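Local structure of FTT_1639c (Francisella tularensis subsp. tularensis, 7KZW) at residues T46-N57 against N102-N112; C60-T68 against E74-Y84. The protein is of unknown function but probably belongs to the membrane, the chain described being the mainly beta part of a longer protein predicted to contain a transmembrane helix. The protein carries 3 engineered substitutions. All coordinates share one frame; numbering follows the deposited sequence. Where two conformers were deposited one is given.

Contact 1. Residues T46-N57 against N102-N112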
loop_
_atom_site.group_PDB
_atom_site.type_symbol
_atom_site.label_atom_id
_atom_site.label_comp_id
_atom_site.label_asym_id
_atom_site.label_seq_id
_atom_site.Cartn_x
_atom_site.Cartn_y
_atom_site.Cartn_z
ATOM N N THR A 46 15.299 4.560 -0.045
ATOM C CA THR A 46 14.715 5.533 0.856
ATOM C C THR A 46 13.824 4.804 1.864
ATOM O O THR A 46 12.980 3.980 1.471
ATOM C CB THR A 46 13.828 6.458 0.035
ATOM O OG1 THR A 46 14.644 7.131 -0.946
ATOM C CG2 THR A 46 13.183 7.498 0.965
ATOM N N GLU A 47 13.982 5.106 3.152
ATOM C CA GLU A 47 13.099 4.589 4.185
ATOM C C GLU A 47 11.782 5.359 4.158
ATOM O O GLU A 47 11.779 6.603 4.244
ATOM C CB GLU A 47 13.700 4.833 5.585
ATOM C CG GLU A 47 14.284 3.626 6.207
ATOM C CD GLU A 47 14.883 3.857 7.593
ATOM O OE1 GLU A 47 14.393 4.674 8.339
ATOM O OE2 GLU A 47 15.960 3.239 7.835
ATOM N N PHE A 48 10.659 4.651 4.147
ATOM C CA PHE A 48 9.344 5.228 4.394
ATOM C C PHE A 48 8.905 4.856 5.805
ATOM O O PHE A 48 8.949 3.661 6.173
ATOM C CB PHE A 48 8.310 4.700 3.394
ATOM C CG PHE A 48 8.482 5.292 2.012
ATOM C CD1 PHE A 48 9.537 4.960 1.200
ATOM C CD2 PHE A 48 7.493 6.157 1.512
ATOM C CE1 PHE A 48 9.650 5.491 -0.078
ATOM C CE2 PHE A 48 7.613 6.713 0.201
ATOM C CZ PHE A 48 8.713 6.374 -0.576
ATOM N N LEU A 49 8.630 5.848 6.644
ATOM C CA LEU A 49 8.216 5.641 8.023
ATOM C C LEU A 49 6.709 5.816 7.977
ATOM O O LEU A 49 6.197 6.893 7.638
ATOM C CB LEU A 49 8.914 6.640 8.927
ATOM C CG LEU A 49 10.431 6.545 8.796
ATOM C CD1 LEU A 49 11.023 7.679 9.671
ATOM C CD2 LEU A 49 10.999 5.175 9.286
ATOM N N VAL A 50 5.973 4.728 8.212
ATOM C CA VAL A 50 4.567 4.651 7.859
ATOM C C VAL A 50 3.735 4.449 9.104
ATOM O O VAL A 50 4.038 3.615 9.941
ATOM C CB VAL A 50 4.299 3.520 6.853
ATOM C CG1 VAL A 50 2.800 3.611 6.410
ATOM C CG2 VAL A 50 5.250 3.601 5.674
ATOM N N ASN A 51 2.662 5.229 9.218
ATOM C CA ASN A 51 1.651 4.986 10.221
ATOM C C ASN A 51 0.358 4.631 9.495
ATOM O O ASN A 51 -0.078 5.372 8.603
ATOM C CB ASN A 51 1.352 6.283 10.975
ATOM C CG ASN A 51 2.308 6.547 12.070
ATOM O OD1 ASN A 51 3.242 7.373 11.924
ATOM N ND2 ASN A 51 2.061 5.882 13.205
ATOM N N ILE A 52 -0.253 3.508 9.833
ATOM C CA ILE A 52 -1.565 3.217 9.289
ATOM C C ILE A 52 -2.576 3.068 10.421
ATOM O O ILE A 52 -2.226 2.800 11.576
ATOM C CB ILE A 52 -1.582 1.976 8.421
ATOM C CG1 ILE A 52 -1.496 0.737 9.304
ATOM C CG2 ILE A 52 -0.445 2.046 7.426
ATOM C CD1 ILE A 52 -1.930 -0.509 8.565
ATOM N N TYR A 53 -3.831 3.376 10.069
ATOM C CA TYR A 53 -4.930 3.366 11.025
ATOM C C TYR A 53 -6.005 2.553 10.355
ATOM O O TYR A 53 -6.281 2.757 9.166
ATOM C CB TYR A 53 -5.413 4.821 11.283
ATOM C CG TYR A 53 -4.305 5.730 11.720
ATOM C CD1 TYR A 53 -3.486 6.364 10.743
ATOM C CD2 TYR A 53 -3.997 5.880 13.050
ATOM C CE1 TYR A 53 -2.412 7.167 11.115
ATOM C CE2 TYR A 53 -2.896 6.664 13.427
ATOM C CZ TYR A 53 -2.134 7.295 12.436
ATOM O OH TYR A 53 -1.073 8.094 12.869
ATOM N N VAL A 54 -6.607 1.606 11.087
ATOM C CA VAL A 54 -7.575 0.695 10.492
ATOM C C VAL A 54 -8.823 0.686 11.354
ATOM O O VAL A 54 -8.725 0.592 12.601
ATOM C CB VAL A 54 -6.992 -0.724 10.357
ATOM C CG1 VAL A 54 -8.004 -1.749 9.868
ATOM C CG2 VAL A 54 -5.718 -0.759 9.445
ATOM N N GLY A 55 -9.985 0.808 10.723
ATOM C CA GLY A 55 -11.267 0.667 11.397
ATOM C C GLY A 55 -11.835 -0.701 11.087
ATOM O O GLY A 55 -11.258 -1.729 11.479
ATOM N N ASP A 56 -12.963 -0.758 10.402
ATOM C CA ASP A 56 -13.485 -2.039 9.946
ATOM C C ASP A 56 -12.396 -2.758 9.177
ATOM O O ASP A 56 -11.779 -2.173 8.292
ATOM C CB ASP A 56 -14.662 -1.841 8.992
ATOM C CG ASP A 56 -15.908 -1.258 9.683
ATOM O OD1 ASP A 56 -16.081 -1.357 10.906
ATOM O OD2 ASP A 56 -16.828 -0.709 8.966
ATOM N N ASN A 57 -12.218 -4.057 9.444
ATOM C CA ASN A 57 -11.345 -4.905 8.622
ATOM C C ASN A 57 -11.858 -6.340 8.730
ATOM O O ASN A 57 -11.653 -6.993 9.763
ATOM C CB ASN A 57 -9.873 -4.834 9.023
ATOM C CG ASN A 57 -9.030 -5.752 8.145
ATOM O OD1 ASN A 57 -9.570 -6.358 7.212
ATOM N ND2 ASN A 57 -7.750 -5.826 8.390
ATOM N N ASN A 102 -13.689 -6.338 3.511
ATOM C CA ASN A 102 -13.877 -4.893 3.523
ATOM C C ASN A 102 -12.932 -4.300 4.535
ATOM O O ASN A 102 -12.797 -4.837 5.640
ATOM C CB ASN A 102 -15.311 -4.647 3.956
ATOM C CG ASN A 102 -15.639 -3.162 4.126
ATOM O OD1 ASN A 102 -15.668 -2.454 3.151
ATOM N ND2 ASN A 102 -15.859 -2.723 5.366
ATOM N N ILE A 103 -12.344 -3.152 4.182
ATOM C CA ILE A 103 -11.487 -2.443 5.134
ATOM C C ILE A 103 -11.623 -0.927 4.916
ATOM O O ILE A 103 -11.618 -0.428 3.785
ATOM C CB ILE A 103 -10.015 -2.898 4.988
ATOM C CG1 ILE A 103 -9.149 -2.171 6.020
ATOM C CG2 ILE A 103 -9.467 -2.677 3.538
ATOM C CD1 ILE A 103 -7.711 -2.697 6.083
ATOM N N ASP A 104 -11.690 -0.190 6.016
ATOM C CA ASP A 104 -11.507 1.269 6.006
ATOM C C ASP A 104 -10.162 1.604 6.655
ATOM O O ASP A 104 -9.831 1.113 7.738
ATOM C CB ASP A 104 -12.568 1.930 6.868
ATOM C CG ASP A 104 -13.948 1.731 6.318
ATOM O OD1 ASP A 104 -14.164 1.958 5.089
ATOM O OD2 ASP A 104 -14.903 1.439 7.081
ATOM N N TYR A 105 -9.389 2.469 5.992
ATOM C CA TYR A 105 -8.014 2.685 6.449
ATOM C C TYR A 105 -7.592 4.130 6.182
ATOM O O TYR A 105 -8.232 4.876 5.409
ATOM C CB TYR A 105 -7.025 1.757 5.694
ATOM C CG TYR A 105 -7.042 2.014 4.216
ATOM C CD1 TYR A 105 -6.234 3.017 3.648
ATOM C CD2 TYR A 105 -7.880 1.310 3.382
ATOM C CE1 TYR A 105 -6.315 3.291 2.303
ATOM C CE2 TYR A 105 -7.925 1.561 2.015
ATOM C CZ TYR A 105 -7.133 2.581 1.490
ATOM O OH TYR A 105 -7.119 2.926 0.171
ATOM N N LYS A 106 -6.511 4.510 6.890
ATOM C CA LYS A 106 -5.804 5.776 6.623
ATOM C C LYS A 106 -4.314 5.430 6.668
ATOM O O LYS A 106 -3.867 4.747 7.575
ATOM C CB LYS A 106 -6.124 6.845 7.657
ATOM C CG LYS A 106 -5.317 8.136 7.444
ATOM C CD LYS A 106 -5.801 9.226 8.461
ATOM C CE LYS A 106 -5.142 10.605 8.217
ATOM N NZ LYS A 106 -5.689 11.311 7.029
ATOM N N VAL A 107 -3.572 5.855 5.650
ATOM C CA VAL A 107 -2.122 5.679 5.579
ATOM C C VAL A 107 -1.471 7.037 5.610
ATOM O O VAL A 107 -1.869 7.925 4.844
ATOM C CB VAL A 107 -1.719 4.968 4.267
ATOM C CG1 VAL A 107 -0.188 4.866 4.162
ATOM C CG2 VAL A 107 -2.420 3.616 4.112
ATOM N N ILE A 108 -0.450 7.205 6.451
ATOM C CA ILE A 108 0.410 8.371 6.373
ATOM C C ILE A 108 1.816 7.834 6.255
ATOM O O ILE A 108 2.315 7.156 7.178
ATOM C CB ILE A 108 0.301 9.253 7.618
ATOM C CG1 ILE A 108 -1.130 9.701 7.812
ATOM C CG2 ILE A 108 1.252 10.484 7.468
ATOM C CD1 ILE A 108 -1.323 10.589 9.046
ATOM N N ALA A 109 2.518 8.172 5.180
ATOM C CA ALA A 109 3.878 7.673 4.947
ATOM C C ALA A 109 4.834 8.837 4.776
ATOM O O ALA A 109 4.571 9.754 3.988
ATOM C CB ALA A 109 3.884 6.764 3.714
ATOM N N TYR A 110 5.938 8.836 5.525
ATOM C CA TYR A 110 6.905 9.921 5.427
ATOM C C TYR A 110 8.174 9.412 4.770
ATOM O O TYR A 110 8.772 8.428 5.247
ATOM C CB TYR A 110 7.291 10.455 6.808
ATOM C CG TYR A 110 6.159 11.013 7.536
ATOM C CD1 TYR A 110 5.802 12.338 7.384
ATOM C CD2 TYR A 110 5.422 10.194 8.379
ATOM C CE1 TYR A 110 4.686 12.856 8.112
ATOM C CE2 TYR A 110 4.382 10.665 9.063
ATOM C CZ TYR A 110 4.018 11.973 8.938
ATOM O OH TYR A 110 2.942 12.392 9.696
ATOM N N ALA A 111 8.678 10.143 3.778
ATOM C CA ALA A 111 9.950 9.800 3.151
ATOM C C ALA A 111 10.652 11.104 2.852
ATOM O O ALA A 111 10.038 12.002 2.259
ATOM C CB ALA A 111 9.716 9.001 1.853
ATOM N N ASN A 112 11.915 11.218 3.291
ATOM C CA ASN A 112 12.805 12.328 2.896
ATOM C C ASN A 112 12.092 13.665 2.919
ATOM O O ASN A 112 12.015 14.367 1.904
ATOM C CB ASN A 112 13.344 12.123 1.494
ATOM C CG ASN A 112 14.365 11.090 1.448
ATOM O OD1 ASN A 112 14.880 10.655 2.500
ATOM N ND2 ASN A 112 14.701 10.669 0.240
HETATM O O HOH W 1 16.332 8.689 0.112
HETATM O O HOH W 2 13.387 8.885 4.068
#
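Leu49 with Tyr110, Asn51 with Ile108 and Tyr53 with Lys106 are three hydrogen-bonded pairs of two neighbouring antiparallel strands in a mixed sheet, each exchanging two backbone bonds; Asn51 N to Ile108 O, at 2.8 Å, is one of them. Toward Asn57 the register slips by one residue. Gly55 N donates to Asp104 O, whereas Asp104 N turns to Asp56 O at 3.0 Å, and this beta bulge sets Asn57 beside Ile103. It also brings two acids alongside each other, with Asp56 OD2 3.4 Å from Asp104 OD2 and the carboxylate planes 38° apart, a pairing that may raise the proton affinity of one of them.

The face carrying Val50, Ile52 and Val54 is largely apolar. Val50 CG1 meets Val107 CG1 at 3.9 Å, and Val54 CG1, placed anti to its own N (chi1 174°), meets Ile103 CD1 nearly at a right angle, also at 3.9 Å. On the other face Tyr53 runs alongside Lys106 while its CE1 approaches Ile108 CD1. Near Thr46, Ala111 CB sits over the centre of the Phe48 ring, 3.6 Å from its centroid, in a CH-pi contact.

Farther out, Leu92 and Leu94 of strand 90-97 pack against the apolar face from within the fold, and Phe81 touches Val50 and Ile52. Asp104 OD1 takes a hydrogen bond from Asn121 ND2. Beyond Ala111, one water accepts from Asn112 N and donates to both Glu47 O and Asn112 OD1.

Contact 2. Residues C60-T68 against E74-Y84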
loop_
_atom_site.group_PDB
_atom_site.type_symbol
_atom_site.label_atom_id
_atom_site.label_comp_id
_atom_site.label_asym_id
_atom_site.label_seq_id
_atom_site.Cartn_x
_atom_site.Cartn_y
_atom_site.Cartn_z
ATOM N N CYS A 60 -8.785 -8.407 5.209
ATOM C CA CYS A 60 -7.838 -7.608 4.418
ATOM C C CYS A 60 -6.518 -7.431 5.154
ATOM O O CYS A 60 -6.415 -7.527 6.380
ATOM C CB CYS A 60 -8.410 -6.202 4.182
ATOM S SG CYS A 60 -10.036 -6.263 3.351
ATOM N N LYS A 61 -5.476 -7.157 4.371
ATOM C CA LYS A 61 -4.141 -6.959 4.944
ATOM C C LYS A 61 -3.309 -6.100 3.994
ATOM O O LYS A 61 -3.499 -6.125 2.774
ATOM C CB LYS A 61 -3.424 -8.289 5.172
ATOM C CG LYS A 61 -3.191 -9.083 3.897
ATOM C CD LYS A 61 -2.548 -10.471 4.242
ATOM C CE LYS A 61 -2.292 -11.309 2.991
ATOM N NZ LYS A 61 -1.698 -12.632 3.406
ATOM N N PHE A 62 -2.369 -5.345 4.564
ATOM C CA PHE A 62 -1.377 -4.641 3.761
ATOM C C PHE A 62 -0.090 -5.446 3.759
ATOM O O PHE A 62 0.337 -5.955 4.799
ATOM C CB PHE A 62 -1.007 -3.304 4.426
ATOM C CG PHE A 62 -2.083 -2.215 4.323
ATOM C CD1 PHE A 62 -2.126 -1.345 3.230
ATOM C CD2 PHE A 62 -3.037 -2.107 5.326
ATOM C CE1 PHE A 62 -3.094 -0.323 3.192
ATOM C CE2 PHE A 62 -4.022 -1.077 5.279
ATOM C CZ PHE A 62 -4.065 -0.244 4.211
ATOM N N ILE A 63 0.521 -5.542 2.598
ATOM C CA ILE A 63 1.831 -6.164 2.373
ATOM C C ILE A 63 2.812 -5.062 2.025
ATOM O O ILE A 63 2.474 -4.149 1.253
ATOM C CB ILE A 63 1.766 -7.162 1.190
ATOM C CG1 ILE A 63 0.550 -8.074 1.330
ATOM C CG2 ILE A 63 3.084 -7.955 1.078
ATOM C CD1 ILE A 63 0.686 -8.923 2.508
ATOM N N TYR A 64 4.022 -5.119 2.592
ATOM C CA TYR A 64 5.051 -4.120 2.280
ATOM C C TYR A 64 6.405 -4.799 2.261
ATOM O O TYR A 64 6.531 -5.937 2.686
ATOM C CB TYR A 64 5.039 -2.985 3.324
ATOM C CG TYR A 64 5.212 -3.395 4.764
ATOM C CD1 TYR A 64 6.439 -3.305 5.379
ATOM C CD2 TYR A 64 4.132 -3.840 5.506
ATOM C CE1 TYR A 64 6.601 -3.667 6.707
ATOM C CE2 TYR A 64 4.271 -4.168 6.838
ATOM C CZ TYR A 64 5.517 -4.073 7.469
ATOM O OH TYR A 64 5.703 -4.431 8.796
ATOM N N ALA A 65 7.418 -4.084 1.749
ATOM C CA ALA A 65 8.799 -4.550 1.816
ATOM C C ALA A 65 9.395 -4.039 3.124
ATOM O O ALA A 65 9.572 -2.820 3.314
ATOM C CB ALA A 65 9.593 -4.039 0.613
ATOM N N ALA A 66 9.669 -4.958 4.059
ATOM C CA ALA A 66 10.023 -4.561 5.412
ATOM C C ALA A 66 11.514 -4.301 5.547
ATOM O O ALA A 66 11.926 -3.706 6.567
ATOM C CB ALA A 66 9.642 -5.683 6.383
ATOM N N ASP A 67 12.317 -4.649 4.557
ATOM C CA ASP A 67 13.724 -4.350 4.615
ATOM C C ASP A 67 14.275 -4.172 3.204
ATOM O O ASP A 67 13.557 -4.350 2.219
ATOM C CB ASP A 67 14.462 -5.406 5.458
ATOM C CG ASP A 67 14.525 -6.787 4.825
ATOM O OD1 ASP A 67 14.394 -6.934 3.602
ATOM O OD2 ASP A 67 14.752 -7.775 5.589
ATOM N N THR A 68 15.578 -3.863 3.139
ATOM C CA THR A 68 16.175 -3.545 1.844
ATOM C C THR A 68 16.447 -4.776 1.003
ATOM O O THR A 68 16.894 -4.648 -0.133
ATOM C CB THR A 68 17.432 -2.699 1.996
ATOM O OG1 THR A 68 18.348 -3.379 2.840
ATOM C CG2 THR A 68 17.095 -1.323 2.630
ATOM N N GLU A 74 3.596 -7.751 6.857
ATOM C CA GLU A 74 2.149 -7.635 6.713
ATOM C C GLU A 74 1.563 -6.941 7.918
ATOM O O GLU A 74 2.089 -7.047 9.037
ATOM C CB GLU A 74 1.493 -9.015 6.541
ATOM C CG GLU A 74 2.137 -9.902 5.469
ATOM C CD GLU A 74 1.291 -11.159 5.142
ATOM O OE1 GLU A 74 0.404 -11.496 5.956
ATOM O OE2 GLU A 74 1.548 -11.798 4.081
ATOM N N ILE A 75 0.499 -6.189 7.693
ATOM C CA ILE A 75 -0.157 -5.532 8.835
ATOM C C ILE A 75 -1.648 -5.470 8.558
ATOM O O ILE A 75 -2.081 -5.276 7.408
ATOM C CB ILE A 75 0.457 -4.152 9.111
ATOM C CG1 ILE A 75 -0.180 -3.498 10.366
ATOM C CG2 ILE A 75 0.403 -3.242 7.894
ATOM C CD1 ILE A 75 0.696 -2.286 10.831
ATOM N N THR A 76 -2.438 -5.666 9.608
ATOM C CA THR A 76 -3.889 -5.750 9.489
ATOM C C THR A 76 -4.612 -4.783 10.410
ATOM O O THR A 76 -5.845 -4.785 10.439
ATOM C CB THR A 76 -4.392 -7.151 9.789
ATOM O OG1 THR A 76 -4.083 -7.470 11.155
ATOM C CG2 THR A 76 -3.744 -8.140 8.850
ATOM N N GLN A 77 -3.879 -3.991 11.187
ATOM C CA GLN A 77 -4.502 -3.176 12.240
ATOM C C GLN A 77 -3.644 -1.937 12.375
ATOM O O GLN A 77 -2.555 -1.850 11.815
ATOM C CB GLN A 77 -4.519 -3.949 13.564
ATOM C CG GLN A 77 -3.097 -4.322 13.996
ATOM C CD GLN A 77 -3.050 -5.165 15.297
ATOM O OE1 GLN A 77 -3.895 -6.031 15.532
ATOM N NE2 GLN A 77 -2.045 -4.909 16.131
ATOM N N THR A 78 -4.153 -0.930 13.090
ATOM C CA THR A 78 -3.412 0.303 13.280
ATOM C C THR A 78 -2.034 0.007 13.824
ATOM O O THR A 78 -1.869 -0.791 14.753
ATOM C CB THR A 78 -4.196 1.137 14.319
ATOM O OG1 THR A 78 -5.508 1.414 13.771
ATOM C CG2 THR A 78 -3.501 2.432 14.694
ATOM N N GLY A 79 -1.038 0.680 13.270
ATOM C CA GLY A 79 0.317 0.488 13.754
ATOM C C GLY A 79 1.278 1.249 12.871
ATOM O O GLY A 79 0.909 1.846 11.873
ATOM N N SER A 80 2.534 1.161 13.225
ATOM C CA SER A 80 3.561 1.878 12.496
ATOM C C SER A 80 4.646 0.897 12.063
ATOM O O SER A 80 4.886 -0.138 12.699
ATOM C CB SER A 80 4.215 3.003 13.332
ATOM O OG SER A 80 4.991 2.488 14.410
ATOM N N PHE A 81 5.287 1.228 10.962
ATOM C CA PHE A 81 6.309 0.322 10.433
ATOM C C PHE A 81 7.236 1.073 9.480
ATOM O O PHE A 81 6.918 2.177 9.016
ATOM C CB PHE A 81 5.695 -0.916 9.721
ATOM C CG PHE A 81 4.694 -0.577 8.612
ATOM C CD1 PHE A 81 3.358 -0.305 8.924
ATOM C CD2 PHE A 81 5.083 -0.511 7.279
ATOM C CE1 PHE A 81 2.456 -0.006 7.929
ATOM C CE2 PHE A 81 4.171 -0.196 6.289
ATOM C CZ PHE A 81 2.879 0.048 6.593
ATOM N N THR A 82 8.328 0.414 9.130
ATOM C CA THR A 82 9.271 0.919 8.116
ATOM C C THR A 82 9.109 0.131 6.836
ATOM O O THR A 82 9.041 -1.098 6.879
ATOM C CB THR A 82 10.677 0.730 8.610
ATOM O OG1 THR A 82 10.799 1.264 9.920
ATOM C CG2 THR A 82 11.698 1.449 7.630
ATOM N N ALA A 83 9.014 0.815 5.718
ATOM C CA ALA A 83 8.797 0.184 4.406
ATOM C C ALA A 83 9.705 0.784 3.353
ATOM O O ALA A 83 10.186 1.920 3.492
ATOM C CB ALA A 83 7.355 0.431 3.950
ATOM N N TYR A 84 10.002 -0.004 2.334
ATOM C CA TYR A 84 10.866 0.392 1.241
ATOM C C TYR A 84 10.151 0.142 -0.062
ATOM O O TYR A 84 9.332 -0.756 -0.171
ATOM C CB TYR A 84 12.146 -0.451 1.270
ATOM C CG TYR A 84 12.951 -0.185 2.522
ATOM C CD1 TYR A 84 12.724 -0.897 3.684
ATOM C CD2 TYR A 84 13.904 0.819 2.527
ATOM C CE1 TYR A 84 13.458 -0.625 4.851
ATOM C CE2 TYR A 84 14.606 1.129 3.696
ATOM C CZ TYR A 84 14.393 0.361 4.813
ATOM O OH TYR A 84 15.108 0.624 5.986
HETATM O O HOH W 3 0.813 -13.085 2.158
HETATM O O HOH W 4 3.987 -4.861 10.762
HETATM O O HOH W 5 7.069 -1.427 1.146
#
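Tyr64 and Phe81 share the same first torsion: each ring carbon CG stands between the backbone N and the carbonyl carbon (chi1 56° and 54°), which swings both rings into the gap separating strand 60-65 from strand 79-83. There they form an offset stack, centroids 4.1 Å apart and planes inclined by 25°. Phe81 CD2 lies over the middle of the Tyr64 ring, whereas Tyr64 CE2 falls toward the rim of the Phe81 ring. Ile75 CG2 wedges in beside them, 3.7 Å from Phe62 CB and 4.1 Å from Tyr64 CE2.

Backbone pairing belongs to the beta hairpin of strands 60-65 and 72-75. Phe62 N reaches Ile75 O at 2.9 Å, and the bond from Ile75 N to Phe62 O completes the pair. Behind it, the Phe62 ring meets Tyr105 edge-to-face and touches Leu94. Out on the hairpin, the extended Lys61 chain carries NZ to the Glu74 carboxylate in a long, weak salt bridge, 3.4 Å to OE2.

At the other end Thr68 CG2 covers one face of the Tyr84 ring, 3.9 Å from its centroid. Tyr84 N donates directly to Ala65 O in a bent bond, and a water accepts from Ala65 N and donates to Tyr84 O. The charged link thus belongs to the hairpin, while the approach of 60-65 to 79-83 rests largely on the Tyr64-Phe81 stack, with one direct bond and a water bridge at its end.

Overall arrangement
The centres of the two contacts lie about 8 Å apart, and contact 2 is nested along the chain inside the loop that contact 1 closes. Strand 48-58 leads directly into strand 60-65, then come 72-75 and 79-83, and only later 102-111. Strand 79-83 pairs with strand 48-58, through probable hydrogen bonds from Val50 N to Phe81 O and from Phe48 N to Ala83 O. Contact 1 thus lies within the sheet, whereas contact 2 brings together its two ends, since 72-75 and 79-83 are its outermost strands. This is consistent with a strongly curled, barrel-like sheet round a largely apolar interior, 60-65 approaching 79-83 mainly through side chains, with one bent backbone bond at Tyr84.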